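Local coordinates for protein glucuronoarabinoxylan endo-1,4-beta-xylanase (Clostridium papyrosolvens, PDB 4FMV) that probably cleaves internal beta-1,4 linkages in xylan and related plant polysaccharides, this chain being the glycoside hydrolase family 30 catalytic part of a longer protein, at residues P217-K222 with K226-T231; T12-R17 with D252-G257; A57-N62 with Y114-Q119. One frame throughout, in Å; residues are numbered along the deposited sequence.

Contact 1 of 3, residues P217-K222 with K226-T231; sequences PLYQQK and KELWMT
Y219 reaches from helix 217-221 to K226 and the first residues of strand 227-232, laying its ring obliquely against K226, E227 and L228. The axes of helix 217-221 and strand 227-231 pass 10.1 Å apart and are inclined at 145°, a gap that this one aromatic side chain spans. With Y219 CG turned anti to the N of its own residue (chi1 166°), the ring is sent straight off the helix toward the strand. L228 CG stands over one face, 4.3 Å above the plane of the Y219 ring and toward its rim; L228 CB comes obliquely, 3.6 Å from Y219 CE2, and L228 CD2 lies 3.9 Å from Y219 CD2. At CE1 the phenol is met by the CB of K226, 3.8 Å away, and the amide of Q220 approaches the ring edge in plane. K226 begins by pointing at the helix, but a bend at chi2 (-56°) turns its chain off, and the ammonium group is bound by the carbonyl oxygens of M199 and L196. At the far end the phenol oxygen rests on the peptide linking E227 to L228, Y219 OH lying 3.1 Å from E227 C. The nearby L228 N meets it at a poor angle and is instead hydrogen-bonded to N260 OD1. L202 of strand 201-205 touches both Y219 and L228, so all three elements of this beta-alpha-beta unit of the barrel meet here. Ring-on-leucine packing thus supplies the apolar part of the contact, the hydroxyl ends among the backbone atoms of K226 to L228, and the lysine charge is settled elsewhere.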
ATOM      1  N   PRO A 217       4.027 -17.284   5.684  1.00 15.21           N
ATOM      2  CA  PRO A 217       4.038 -17.909   7.017  1.00 13.96           C
ATOM      3  C   PRO A 217       5.164 -17.431   7.938  1.00 13.38           C
ATOM      4  O   PRO A 217       4.927 -17.202   9.131  1.00 15.95           O
ATOM      5  CB  PRO A 217       4.226 -19.390   6.698  1.00 15.33           C
ATOM      6  CG  PRO A 217       3.550 -19.547   5.368  1.00 17.16           C
ATOM      7  CD  PRO A 217       3.851 -18.279   4.611  1.00 16.06           C
ATOM      8  N   LEU A 218       6.382 -17.303   7.430  1.00 12.31           N
ATOM      9  CA  LEU A 218       7.478 -16.907   8.321  1.00 14.04           C
ATOM     10  C   LEU A 218       7.237 -15.510   8.914  1.00 11.50           C
ATOM     11  O   LEU A 218       7.446 -15.277  10.109  1.00 11.13           O
ATOM     12  CB  LEU A 218       8.820 -16.934   7.592  1.00 16.29           C
ATOM     13  CG  LEU A 218      10.005 -16.581   8.483  1.00 16.31           C
ATOM     14  CD1 LEU A 218      10.062 -17.514   9.693  1.00 18.05           C
ATOM     15  CD2 LEU A 218      11.311 -16.645   7.698  1.00 17.35           C
ATOM     16  N   TYR A 219       6.773 -14.583   8.091  1.00 10.03           N
ATOM     17  CA  TYR A 219       6.441 -13.262   8.620  1.00 10.71           C
ATOM     18  C   TYR A 219       5.369 -13.367   9.694  1.00 13.46           C
ATOM     19  O   TYR A 219       5.496 -12.758  10.756  1.00 16.55           O
ATOM     20  CB  TYR A 219       5.963 -12.293   7.532  1.00 11.16           C
ATOM     21  CG  TYR A 219       5.316 -11.069   8.153  1.00 11.08           C
ATOM     22  CD1 TYR A 219       6.097 -10.020   8.639  1.00 10.17           C
ATOM     23  CD2 TYR A 219       3.933 -10.978   8.286  1.00 11.23           C
ATOM     24  CE1 TYR A 219       5.517  -8.908   9.225  1.00 10.01           C
ATOM     25  CE2 TYR A 219       3.333  -9.861   8.873  1.00  9.38           C
ATOM     26  CZ  TYR A 219       4.136  -8.844   9.342  1.00 11.01           C
ATOM     27  OH  TYR A 219       3.571  -7.752   9.935  1.00 15.49           O
ATOM     28  N   GLN A 220       4.302 -14.123   9.424  1.00 13.98           N
ATOM     29  CA  GLN A 220       3.236 -14.269  10.419  1.00 14.74           C
ATOM     30  C   GLN A 220       3.777 -14.770  11.749  1.00 16.27           C
ATOM     31  O   GLN A 220       3.389 -14.286  12.807  1.00 19.83           O
ATOM     32  CB  GLN A 220       2.110 -15.197   9.925  1.00 17.23           C
ATOM     33  CG  GLN A 220       1.322 -14.603   8.761  1.00 17.97           C
ATOM     34  CD  GLN A 220       0.715 -13.238   9.096  1.00 15.76           C
ATOM     35  OE1 GLN A 220       0.327 -12.971  10.247  1.00 15.75           O
ATOM     36  NE2 GLN A 220       0.617 -12.381   8.094  1.00 12.92           N
ATOM     37  N   GLN A 221       4.681 -15.734  11.712  1.00 15.63           N
ATOM     38  CA  GLN A 221       5.194 -16.258  12.968  1.00 17.54           C
ATOM     39  C   GLN A 221       6.107 -15.228  13.655  1.00 18.39           C
ATOM     40  O   GLN A 221       6.245 -15.226  14.871  1.00 15.71           O
ATOM     41  CB  GLN A 221       5.864 -17.615  12.753  1.00 22.50           C
ATOM     42  CG  GLN A 221       7.360 -17.584  12.577  1.00 31.45           C
ATOM     43  CD  GLN A 221       7.979 -18.972  12.755  1.00 38.98           C
ATOM     44  OE1 GLN A 221       7.260 -19.961  12.940  1.00 44.49           O
ATOM     45  NE2 GLN A 221       9.311 -19.051  12.704  1.00 34.58           N
ATOM     46  N   LYS A 222       6.713 -14.357  12.850  1.00 16.49           N
ATOM     47  CA  LYS A 222       7.606 -13.274  13.292  1.00 17.28           C
ATOM     48  C   LYS A 222       6.939 -11.890  13.419  1.00 17.12           C
ATOM     49  O   LYS A 222       7.633 -10.883  13.527  1.00 16.45           O
ATOM     50  CB  LYS A 222       8.877 -13.172  12.415  1.00 15.81           C
ATOM     51  CG  LYS A 222       9.689 -14.472  12.227  1.00 16.28           C
ATOM     52  CD  LYS A 222      10.413 -14.933  13.476  1.00 16.42           C
ATOM     53  CE  LYS A 222      11.450 -16.004  13.125  1.00 20.57           C
ATOM     54  NZ  LYS A 222      12.190 -16.571  14.314  1.00 18.38           N
ATOM     55  N   LYS A 226       5.029  -5.826  14.215  1.00 18.63           N
ATOM     56  CA  LYS A 226       5.432  -5.505  12.834  1.00 15.70           C
ATOM     57  C   LYS A 226       4.199  -5.307  11.968  1.00 15.13           C
ATOM     58  O   LYS A 226       3.091  -5.671  12.358  1.00 14.76           O
ATOM     59  CB  LYS A 226       6.285  -6.625  12.208  1.00 15.39           C
ATOM     60  CG  LYS A 226       7.463  -7.121  13.061  1.00 14.70           C
ATOM     61  CD  LYS A 226       8.408  -6.006  13.447  1.00 13.25           C
ATOM     62  CE  LYS A 226       9.353  -6.435  14.578  1.00 12.25           C
ATOM     63  NZ  LYS A 226      10.271  -5.339  14.995  1.00 10.90           N
ATOM     64  N   GLU A 227       4.417  -4.732  10.793  1.00 12.55           N
ATOM     65  CA  GLU A 227       3.376  -4.577   9.799  1.00 13.66           C
ATOM     66  C   GLU A 227       3.876  -5.094   8.454  1.00 11.35           C
ATOM     67  O   GLU A 227       5.075  -5.166   8.210  1.00 12.51           O
ATOM     68  CB  GLU A 227       2.951  -3.113   9.684  1.00 17.05           C
ATOM     69  CG  GLU A 227       2.239  -2.567  10.913  1.00 23.62           C
ATOM     70  CD  GLU A 227       1.009  -1.749  10.555  1.00 26.13           C
ATOM     71  OE1 GLU A 227       1.161  -0.734   9.849  1.00 28.21           O
ATOM     72  OE2 GLU A 227      -0.104  -2.132  10.976  1.00 19.15           O
ATOM     73  N   LEU A 228       2.934  -5.454   7.594  1.00 11.87           N
ATOM     74  CA  LEU A 228       3.207  -5.982   6.271  1.00  7.27           C
ATOM     75  C   LEU A 228       2.381  -5.183   5.255  1.00 12.29           C
ATOM     76  O   LEU A 228       1.144  -5.209   5.305  1.00 14.27           O
ATOM     77  CB  LEU A 228       2.803  -7.463   6.242  1.00  5.34           C
ATOM     78  CG  LEU A 228       2.887  -8.230   4.911  1.00  9.10           C
ATOM     79  CD1 LEU A 228       4.319  -8.285   4.375  1.00  9.60           C
ATOM     80  CD2 LEU A 228       2.323  -9.663   5.034  1.00  4.78           C
ATOM     81  N   TRP A 229       3.049  -4.467   4.344  1.00  8.31           N
ATOM     82  CA  TRP A 229       2.344  -3.623   3.389  1.00 10.88           C
ATOM     83  C   TRP A 229       2.749  -3.994   1.975  1.00 12.57           C
ATOM     84  O   TRP A 229       3.924  -4.233   1.711  1.00 12.90           O
ATOM     85  CB  TRP A 229       2.719  -2.150   3.542  1.00  7.60           C
ATOM     86  CG  TRP A 229       2.510  -1.500   4.855  1.00 10.77           C
ATOM     87  CD1 TRP A 229       2.026  -2.055   6.010  1.00  9.08           C
ATOM     88  CD2 TRP A 229       2.806  -0.138   5.151  1.00  9.86           C
ATOM     89  NE1 TRP A 229       2.013  -1.103   7.016  1.00  9.16           N
ATOM     90  CE2 TRP A 229       2.480   0.083   6.503  1.00  7.94           C
ATOM     91  CE3 TRP A 229       3.316   0.931   4.392  1.00  9.72           C
ATOM     92  CZ2 TRP A 229       2.659   1.327   7.121  1.00  8.00           C
ATOM     93  CZ3 TRP A 229       3.493   2.155   5.006  1.00  8.65           C
ATOM     94  CH2 TRP A 229       3.157   2.349   6.348  1.00  9.07           C
ATOM     95  N   MET A 230       1.789  -3.965   1.059  1.00 11.56           N
ATOM     96  CA  MET A 230       2.127  -4.045  -0.350  1.00  8.77           C
ATOM     97  C   MET A 230       2.301  -2.577  -0.758  1.00 11.85           C
ATOM     98  O   MET A 230       1.338  -1.806  -0.771  1.00 13.06           O
ATOM     99  CB  MET A 230       0.941  -4.639  -1.093  1.00  5.84           C
ATOM    100  CG  MET A 230       1.253  -5.206  -2.452  1.00  7.70           C
ATOM    101  SD  MET A 230       1.902  -4.014  -3.619  1.00  9.22           S
ATOM    102  CE  MET A 230       0.529  -2.843  -3.765  1.00  9.15           C
ATOM    103  N   THR A 231       3.544  -2.185  -1.023  1.00 10.04           N
ATOM    104  CA  THR A 231       3.883  -0.770  -1.218  1.00  9.25           C
ATOM    105  C   THR A 231       3.933  -0.206  -2.641  1.00  8.00           C
ATOM    106  O   THR A 231       4.115   1.000  -2.815  1.00  9.86           O
ATOM    107  CB  THR A 231       5.237  -0.464  -0.534  1.00  8.43           C
ATOM    108  OG1 THR A 231       6.267  -1.265  -1.132  1.00  9.57           O
ATOM    109  CG2 THR A 231       5.157  -0.771   0.940  1.00  5.68           C
TER

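Contact 2 of 3, residues T12-R17 with D252-G257; sequences TKQEIR and DSMVTG
Where the (beta/alpha)8 barrel joins its accompanying beta domain, strand 11-22, before it enters the barrel, runs beside strand 299-303 and against the C-terminal end of barrel helix 240-255. Q14, on the strand, and I16, just past its regular part, meet M254 of that helix. Q14 is folded tightly: CG sits between the backbone N and the carbonyl carbon (chi1 84°), and a second bend at chi2 brings the amide round to the helix. Its NE2 donates to M254 O at 3.0 Å, entering in the carbonyl plane on a lone pair, with 154° at the hydrogen. The same NE2 also donates to M259 O, and OE1 accepts from R300 NE of strand 299-303, so three bonds fix the amide's rotation and link the strand to the helix end. G257 N closes back on D252 O at 2.9 Å, a wider turn than the regular alpha-helical one. Next to the amide, at I16, the contact becomes apolar, and Y316 of strand 311-318 touches both I16 and M254. The methionine chain, bent at chi2 and chi3, crosses the isoleucine at about a right angle, bringing M254 SD to 3.8 Å from I16 CD1.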
ATOM      1  N   THR A  12     -11.708 -11.041  14.598  1.00 19.68           N
ATOM      2  CA  THR A  12     -10.849 -10.054  13.970  1.00 18.31           C
ATOM      3  C   THR A  12      -9.536 -10.643  13.452  1.00 18.50           C
ATOM      4  O   THR A  12      -8.995 -11.598  13.979  1.00 20.82           O
ATOM      5  CB  THR A  12     -10.576  -8.800  14.861  1.00 31.98           C
ATOM      6  OG1 THR A  12     -10.043  -9.192  16.134  1.00 28.52           O
ATOM      7  CG2 THR A  12     -11.849  -7.979  15.058  1.00 31.83           C
ATOM      8  N   LYS A  13      -9.055 -10.020  12.395  1.00 16.19           N
ATOM      9  CA  LYS A  13      -7.950 -10.430  11.553  1.00 18.34           C
ATOM     10  C   LYS A  13      -7.056  -9.212  11.643  1.00 20.50           C
ATOM     11  O   LYS A  13      -7.033  -8.591  12.712  1.00 20.26           O
ATOM     12  CB  LYS A  13      -8.397 -10.761  10.139  1.00 20.65           C
ATOM     13  CG  LYS A  13      -9.339 -11.941  10.112  1.00 23.73           C
ATOM     14  CD  LYS A  13      -8.779 -13.060  10.954  1.00 26.22           C
ATOM     15  CE  LYS A  13      -9.500 -14.363  10.694  1.00 32.44           C
ATOM     16  NZ  LYS A  13      -8.758 -15.514  11.303  1.00 36.56           N
ATOM     17  N   GLN A  14      -6.144  -9.022  10.689  1.00 15.38           N
ATOM     18  CA  GLN A  14      -5.182  -7.917  10.753  1.00 13.20           C
ATOM     19  C   GLN A  14      -5.796  -6.508  10.888  1.00 12.85           C
ATOM     20  O   GLN A  14      -6.917  -6.240  10.458  1.00 12.85           O
ATOM     21  CB  GLN A  14      -4.289  -7.925   9.508  1.00 13.23           C
ATOM     22  CG  GLN A  14      -4.890  -7.228   8.279  1.00 13.46           C
ATOM     23  CD  GLN A  14      -5.677  -8.174   7.353  1.00 12.98           C
ATOM     24  OE1 GLN A  14      -6.290  -9.141   7.796  1.00 12.24           O
ATOM     25  NE2 GLN A  14      -5.662  -7.877   6.065  1.00  7.76           N
ATOM     26  N   GLU A  15      -5.046  -5.618  11.526  1.00 13.48           N
ATOM     27  CA  GLU A  15      -5.431  -4.220  11.643  1.00 14.75           C
ATOM     28  C   GLU A  15      -5.130  -3.491  10.338  1.00 16.98           C
ATOM     29  O   GLU A  15      -4.117  -3.755   9.687  1.00 19.95           O
ATOM     30  CB  GLU A  15      -4.656  -3.561  12.778  1.00 21.84           C
ATOM     31  CG  GLU A  15      -5.008  -2.091  12.987  1.00 28.19           C
ATOM     32  CD  GLU A  15      -4.283  -1.499  14.184  1.00 35.31           C
ATOM     33  OE1 GLU A  15      -3.514  -2.239  14.837  1.00 41.07           O
ATOM     34  OE2 GLU A  15      -4.477  -0.304  14.473  1.00 34.32           O
ATOM     35  N   ILE A  16      -6.017  -2.592   9.939  1.00 12.85           N
ATOM     36  CA  ILE A  16      -5.815  -1.865   8.690  1.00 12.77           C
ATOM     37  C   ILE A  16      -5.026  -0.588   8.932  1.00 13.79           C
ATOM     38  O   ILE A  16      -5.430   0.260   9.727  1.00 12.76           O
ATOM     39  CB  ILE A  16      -7.151  -1.537   8.009  1.00 11.26           C
ATOM     40  CG1 ILE A  16      -7.944  -2.830   7.757  1.00 11.38           C
ATOM     41  CG2 ILE A  16      -6.906  -0.808   6.696  1.00  8.53           C
ATOM     42  CD1 ILE A  16      -7.178  -3.826   6.899  1.00 13.34           C
ATOM     43  N   ARG A  17      -3.868  -0.476   8.284  1.00 12.06           N
ATOM     44  CA  ARG A  17      -3.088   0.747   8.348  1.00  8.27           C
ATOM     45  C   ARG A  17      -3.627   1.794   7.358  1.00 12.34           C
ATOM     46  O   ARG A  17      -3.674   2.987   7.668  1.00 10.70           O
ATOM     47  CB  ARG A  17      -1.602   0.468   8.104  1.00 10.10           C
ATOM     48  CG  ARG A  17      -0.685   1.709   8.168  1.00 12.09           C
ATOM     49  CD  ARG A  17      -0.806   2.416   9.511  1.00 17.33           C
ATOM     50  NE  ARG A  17      -0.807   1.431  10.578  1.00 21.48           N
ATOM     51  CZ  ARG A  17      -1.261   1.650  11.803  1.00 26.83           C
ATOM     52  NH1 ARG A  17      -1.743   2.841  12.137  1.00 27.95           N
ATOM     53  NH2 ARG A  17      -1.229   0.674  12.693  1.00 29.41           N
ATOM     54  N   ASP A 252      -7.217  -9.992  -2.536  1.00 12.38           N
ATOM     55  CA  ASP A 252      -6.275 -11.081  -2.238  1.00 10.15           C
ATOM     56  C   ASP A 252      -5.196 -10.615  -1.246  1.00 10.59           C
ATOM     57  O   ASP A 252      -4.783 -11.360  -0.364  1.00 11.57           O
ATOM     58  CB  ASP A 252      -5.628 -11.614  -3.529  1.00 12.44           C
ATOM     59  CG  ASP A 252      -6.579 -12.497  -4.371  1.00 13.46           C
ATOM     60  OD1 ASP A 252      -7.432 -13.191  -3.793  1.00 13.02           O
ATOM     61  OD2 ASP A 252      -6.468 -12.507  -5.622  1.00 13.12           O
ATOM     62  N   SER A 253      -4.750  -9.371  -1.378  1.00  9.91           N
ATOM     63  CA  SER A 253      -3.758  -8.818  -0.451  1.00 11.22           C
ATOM     64  C   SER A 253      -4.320  -8.742   0.972  1.00 11.33           C
ATOM     65  O   SER A 253      -3.585  -8.924   1.935  1.00 11.44           O
ATOM     66  CB  SER A 253      -3.304  -7.414  -0.888  1.00 13.25           C
ATOM     67  OG  SER A 253      -4.293  -6.443  -0.589  1.00 11.72           O
ATOM     68  N   MET A 254      -5.619  -8.458   1.087  1.00 12.89           N
ATOM     69  CA  MET A 254      -6.298  -8.387   2.376  1.00 13.69           C
ATOM     70  C   MET A 254      -6.590  -9.768   2.948  1.00 15.07           C
ATOM     71  O   MET A 254      -6.369 -10.011   4.130  1.00 15.76           O
ATOM     72  CB  MET A 254      -7.623  -7.611   2.243  1.00 11.90           C
ATOM     73  CG  MET A 254      -7.452  -6.113   1.972  1.00  8.30           C
ATOM     74  SD  MET A 254      -6.733  -5.214   3.365  1.00 12.02           S
ATOM     75  CE  MET A 254      -5.118  -4.730   2.779  1.00  8.64           C
ATOM     76  N   VAL A 255      -7.098 -10.662   2.099  1.00 13.39           N
ATOM     77  CA  VAL A 255      -7.640 -11.947   2.546  1.00 13.36           C
ATOM     78  C   VAL A 255      -6.569 -13.053   2.622  1.00 15.29           C
ATOM     79  O   VAL A 255      -6.343 -13.649   3.679  1.00 18.93           O
ATOM     80  CB  VAL A 255      -8.894 -12.364   1.714  1.00 12.07           C
ATOM     81  CG1 VAL A 255      -9.302 -13.832   2.011  1.00 16.19           C
ATOM     82  CG2 VAL A 255     -10.065 -11.402   1.993  1.00 10.31           C
ATOM     83  N   THR A 256      -5.949 -13.369   1.493  1.00 13.13           N
ATOM     84  CA  THR A 256      -4.802 -14.277   1.500  1.00 13.97           C
ATOM     85  C   THR A 256      -3.531 -13.665   2.122  1.00 14.76           C
ATOM     86  O   THR A 256      -2.829 -14.326   2.890  1.00 15.99           O
ATOM     87  CB  THR A 256      -4.509 -14.789   0.089  1.00 11.24           C
ATOM     88  OG1 THR A 256      -5.677 -15.463  -0.375  1.00 12.31           O
ATOM     89  CG2 THR A 256      -3.357 -15.807   0.101  1.00 12.29           C
ATOM     90  N   GLY A 257      -3.242 -12.406   1.805  1.00 13.52           N
ATOM     91  CA  GLY A 257      -2.020 -11.788   2.286  1.00 13.34           C
ATOM     92  C   GLY A 257      -2.074 -11.316   3.730  1.00 12.46           C
ATOM     93  O   GLY A 257      -1.032 -11.181   4.384  1.00 12.92           O
TER

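Contact 3 of 3, residues A57-N62 with Y114-Q119; sequences AWKTGN and YTEYAQ
A short turn with helical backbone angles at 57-59 lies beside the first turns of helix 114-130, with CA atoms no nearer than 9.1 Å, from K59 to Q119, so side chains bridge the gap. W58 fills much of it. Its CG is placed between the backbone N and the carbonyl carbon (chi1 67°), which swings the indole toward the helix and lets the six-membered ring reach E116 and Q119, one helical turn apart. E116 CG meets the indole at its edge, in plane, 3.9 Å from W58 CZ2. Beyond it the ring comes obliquely against backbone, with W58 CZ3 3.7 Å from Q119 O, and the CB of Q119 stands close to CH2. Y120 adds an edge-to-face contact with the same indole. K59 runs over the indole: its CG lies above the centre of one face, and the extended chain carries the ammonium group out to E116, where K59 NZ and E116 OE1 form a salt bridge at 3.1 Å. K59 NZ is almost as near to E116 OE2, at 3.2 Å, so it faces both carboxylate oxygens. Both side chains are extended beyond CG and cross at about a right angle. OE2 also forms a salt bridge with K113. A water bridges W58 NE1 and E116 OE1, accepting from the first and donating to the second, at 2.9 Å each. The neighbouring lysines would be expected to favour the charged carboxylate. An indole covered on one face by K59 CG, with a lysine-glutamate salt bridge beside it, here joins the loop after strand 45-49 to the start of helix 114-130, a loop-to-helix contact at the periphery of the (beta/alpha)8 barrel.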
ATOM      1  N   ALA A  57      24.522  17.604  -1.493  1.00 14.10           N
ATOM      2  CA  ALA A  57      24.090  18.888  -0.936  1.00  9.47           C
ATOM      3  C   ALA A  57      23.332  18.697   0.377  1.00 13.34           C
ATOM      4  O   ALA A  57      23.194  19.639   1.169  1.00 15.01           O
ATOM      5  CB  ALA A  57      23.253  19.668  -1.958  1.00 10.23           C
ATOM      6  N   TRP A  58      22.845  17.477   0.617  1.00 11.86           N
ATOM      7  CA  TRP A  58      22.190  17.190   1.881  1.00 12.20           C
ATOM      8  C   TRP A  58      23.125  17.380   3.072  1.00 14.55           C
ATOM      9  O   TRP A  58      22.669  17.675   4.179  1.00 15.33           O
ATOM     10  CB  TRP A  58      21.618  15.779   1.905  1.00 11.46           C
ATOM     11  CG  TRP A  58      22.638  14.711   1.881  1.00 11.73           C
ATOM     12  CD1 TRP A  58      23.218  14.157   0.766  1.00 11.84           C
ATOM     13  CD2 TRP A  58      23.186  14.007   3.006  1.00 10.08           C
ATOM     14  NE1 TRP A  58      24.107  13.184   1.136  1.00 13.34           N
ATOM     15  CE2 TRP A  58      24.109  13.075   2.502  1.00 11.01           C
ATOM     16  CE3 TRP A  58      23.008  14.104   4.393  1.00 10.11           C
ATOM     17  CZ2 TRP A  58      24.837  12.212   3.334  1.00 10.68           C
ATOM     18  CZ3 TRP A  58      23.737  13.259   5.213  1.00 10.63           C
ATOM     19  CH2 TRP A  58      24.638  12.322   4.678  1.00 10.85           C
ATOM     20  N   LYS A  59      24.425  17.191   2.850  1.00 13.08           N
ATOM     21  CA  LYS A  59      25.403  17.349   3.920  1.00 14.71           C
ATOM     22  C   LYS A  59      25.521  18.802   4.371  1.00 16.59           C
ATOM     23  O   LYS A  59      25.854  19.068   5.529  1.00 16.66           O
ATOM     24  CB  LYS A  59      26.772  16.833   3.488  1.00 14.61           C
ATOM     25  CG  LYS A  59      26.776  15.370   3.031  1.00 15.97           C
ATOM     26  CD  LYS A  59      28.217  14.870   2.918  1.00 15.18           C
ATOM     27  CE  LYS A  59      28.308  13.454   2.367  1.00 18.81           C
ATOM     28  NZ  LYS A  59      29.738  13.007   2.423  1.00 21.16           N
ATOM     29  N   THR A  60      25.278  19.738   3.457  1.00 19.73           N
ATOM     30  CA  THR A  60      25.327  21.170   3.790  1.00 22.23           C
ATOM     31  C   THR A  60      23.960  21.775   4.097  1.00 18.97           C
ATOM     32  O   THR A  60      23.868  22.967   4.324  1.00 18.83           O
ATOM     33  CB  THR A  60      26.038  22.023   2.712  1.00 23.82           C
ATOM     34  OG1 THR A  60      25.299  21.976   1.487  1.00 22.59           O
ATOM     35  CG2 THR A  60      27.450  21.523   2.479  1.00 25.25           C
ATOM     36  N   GLY A  61      22.906  20.956   4.083  1.00 15.58           N
ATOM     37  CA  GLY A  61      21.593  21.399   4.491  1.00 15.97           C
ATOM     38  C   GLY A  61      20.824  22.177   3.428  1.00 18.91           C
ATOM     39  O   GLY A  61      19.915  22.959   3.757  1.00 15.04           O
ATOM     40  N   ASN A  62      21.155  21.975   2.151  1.00 16.42           N
ATOM     41  CA  ASN A  62      20.302  22.575   1.137  1.00 16.59           C
ATOM     42  C   ASN A  62      19.382  21.484   0.597  1.00 14.83           C
ATOM     43  O   ASN A  62      19.766  20.647  -0.199  1.00 14.86           O
ATOM     44  CB  ASN A  62      21.165  23.184   0.012  1.00 15.88           C
ATOM     45  CG  ASN A  62      20.330  23.827  -1.071  1.00 15.42           C
ATOM     46  OD1 ASN A  62      19.126  23.649  -1.107  1.00 12.43           O
ATOM     47  ND2 ASN A  62      20.964  24.577  -1.956  1.00 19.99           N
ATOM     48  N   TYR A 114      27.809   2.580   4.066  1.00  9.58           N
ATOM     49  CA  TYR A 114      26.555   2.195   4.709  1.00 12.02           C
ATOM     50  C   TYR A 114      26.212   3.189   5.826  1.00 12.60           C
ATOM     51  O   TYR A 114      25.034   3.514   6.050  1.00 11.89           O
ATOM     52  CB  TYR A 114      26.615   0.764   5.280  1.00 13.44           C
ATOM     53  CG  TYR A 114      26.346  -0.360   4.296  1.00  8.13           C
ATOM     54  CD1 TYR A 114      26.667  -0.239   2.947  1.00 10.02           C
ATOM     55  CD2 TYR A 114      25.790  -1.569   4.739  1.00 10.79           C
ATOM     56  CE1 TYR A 114      26.437  -1.295   2.056  1.00  7.72           C
ATOM     57  CE2 TYR A 114      25.546  -2.612   3.868  1.00 13.07           C
ATOM     58  CZ  TYR A 114      25.875  -2.481   2.533  1.00 10.48           C
ATOM     59  OH  TYR A 114      25.633  -3.540   1.685  1.00 10.36           O
ATOM     60  N   THR A 115      27.239   3.649   6.537  1.00 11.20           N
ATOM     61  CA  THR A 115      27.055   4.620   7.633  1.00 11.43           C
ATOM     62  C   THR A 115      26.551   5.959   7.078  1.00 13.06           C
ATOM     63  O   THR A 115      25.557   6.506   7.554  1.00 13.06           O
ATOM     64  CB  THR A 115      28.365   4.817   8.418  1.00 13.96           C
ATOM     65  OG1 THR A 115      28.689   3.588   9.081  1.00 14.29           O
ATOM     66  CG2 THR A 115      28.230   5.924   9.451  1.00 16.39           C
ATOM     67  N   GLU A 116      27.222   6.457   6.043  1.00 12.09           N
ATOM     68  CA  GLU A 116      26.797   7.690   5.396  1.00 12.44           C
ATOM     69  C   GLU A 116      25.361   7.565   4.876  1.00 10.40           C
ATOM     70  O   GLU A 116      24.556   8.509   4.970  1.00 10.13           O
ATOM     71  CB  GLU A 116      27.766   8.089   4.270  1.00 13.19           C
ATOM     72  CG  GLU A 116      27.636   9.584   3.888  1.00 17.77           C
ATOM     73  CD  GLU A 116      28.566  10.005   2.756  1.00 20.37           C
ATOM     74  OE1 GLU A 116      28.067  10.516   1.731  1.00 23.25           O
ATOM     75  OE2 GLU A 116      29.792   9.842   2.893  1.00 21.52           O
ATOM     76  N   TYR A 117      25.024   6.397   4.346  1.00  9.97           N
ATOM     77  CA  TYR A 117      23.689   6.194   3.787  1.00  9.56           C
ATOM     78  C   TYR A 117      22.606   6.278   4.867  1.00 10.80           C
ATOM     79  O   TYR A 117      21.534   6.851   4.636  1.00  9.60           O
ATOM     80  CB  TYR A 117      23.598   4.871   3.020  1.00  8.31           C
ATOM     81  CG  TYR A 117      22.271   4.657   2.305  1.00 10.22           C
ATOM     82  CD1 TYR A 117      21.793   5.582   1.379  1.00  7.64           C
ATOM     83  CD2 TYR A 117      21.506   3.516   2.539  1.00 10.95           C
ATOM     84  CE1 TYR A 117      20.598   5.379   0.720  1.00 10.13           C
ATOM     85  CE2 TYR A 117      20.304   3.313   1.885  1.00  9.64           C
ATOM     86  CZ  TYR A 117      19.856   4.247   0.981  1.00 11.70           C
ATOM     87  OH  TYR A 117      18.660   4.046   0.326  1.00 12.88           O
ATOM     88  N   ALA A 118      22.886   5.729   6.046  1.00 10.23           N
ATOM     89  CA  ALA A 118      21.970   5.858   7.173  1.00 12.15           C
ATOM     90  C   ALA A 118      21.831   7.319   7.596  1.00 12.40           C
ATOM     91  O   ALA A 118      20.752   7.743   7.978  1.00 14.24           O
ATOM     92  CB  ALA A 118      22.433   5.004   8.352  1.00 13.11           C
ATOM     93  N   GLN A 119      22.919   8.082   7.544  1.00 11.54           N
ATOM     94  CA  GLN A 119      22.857   9.532   7.841  1.00 14.99           C
ATOM     95  C   GLN A 119      22.034  10.286   6.806  1.00 13.46           C
ATOM     96  O   GLN A 119      21.300  11.221   7.119  1.00 15.35           O
ATOM     97  CB  GLN A 119      24.261  10.140   7.893  1.00 15.32           C
ATOM     98  CG  GLN A 119      25.069   9.612   9.042  1.00 18.73           C
ATOM     99  CD  GLN A 119      26.502  10.067   9.003  1.00 24.89           C
ATOM    100  OE1 GLN A 119      27.027  10.431   7.952  1.00 25.27           O
ATOM    101  NE2 GLN A 119      27.152  10.045  10.159  1.00 29.12           N
TER
HETATM  102  O   HOH W   1      26.344  11.885  -0.127  1.00 12.73           O

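Overall arrangement
Contacts 1 and 2 are neighbours, their centres 11 Å apart, and both involve strands of the barrel, contact 2 where it meets the beta domain. They touch through the salt bridge of E227 OE1 with R17 NE and the packing of W229 on R17, while strand 227-232 of contact 1 leads along the chain into helix 240-255 of contact 2. Contact 3 lies about 30 Å from contact 1 and 37 Å from contact 2, centre to centre, across the chain's centre from contact 2. Contact 1, partly buried, packs a phenol on a leucine and backbone; contact 2, buried, relies on a multiply bonded amide; contact 3, at the surface with W58 its only buried touching residue, adds an ion pair and a bridging water.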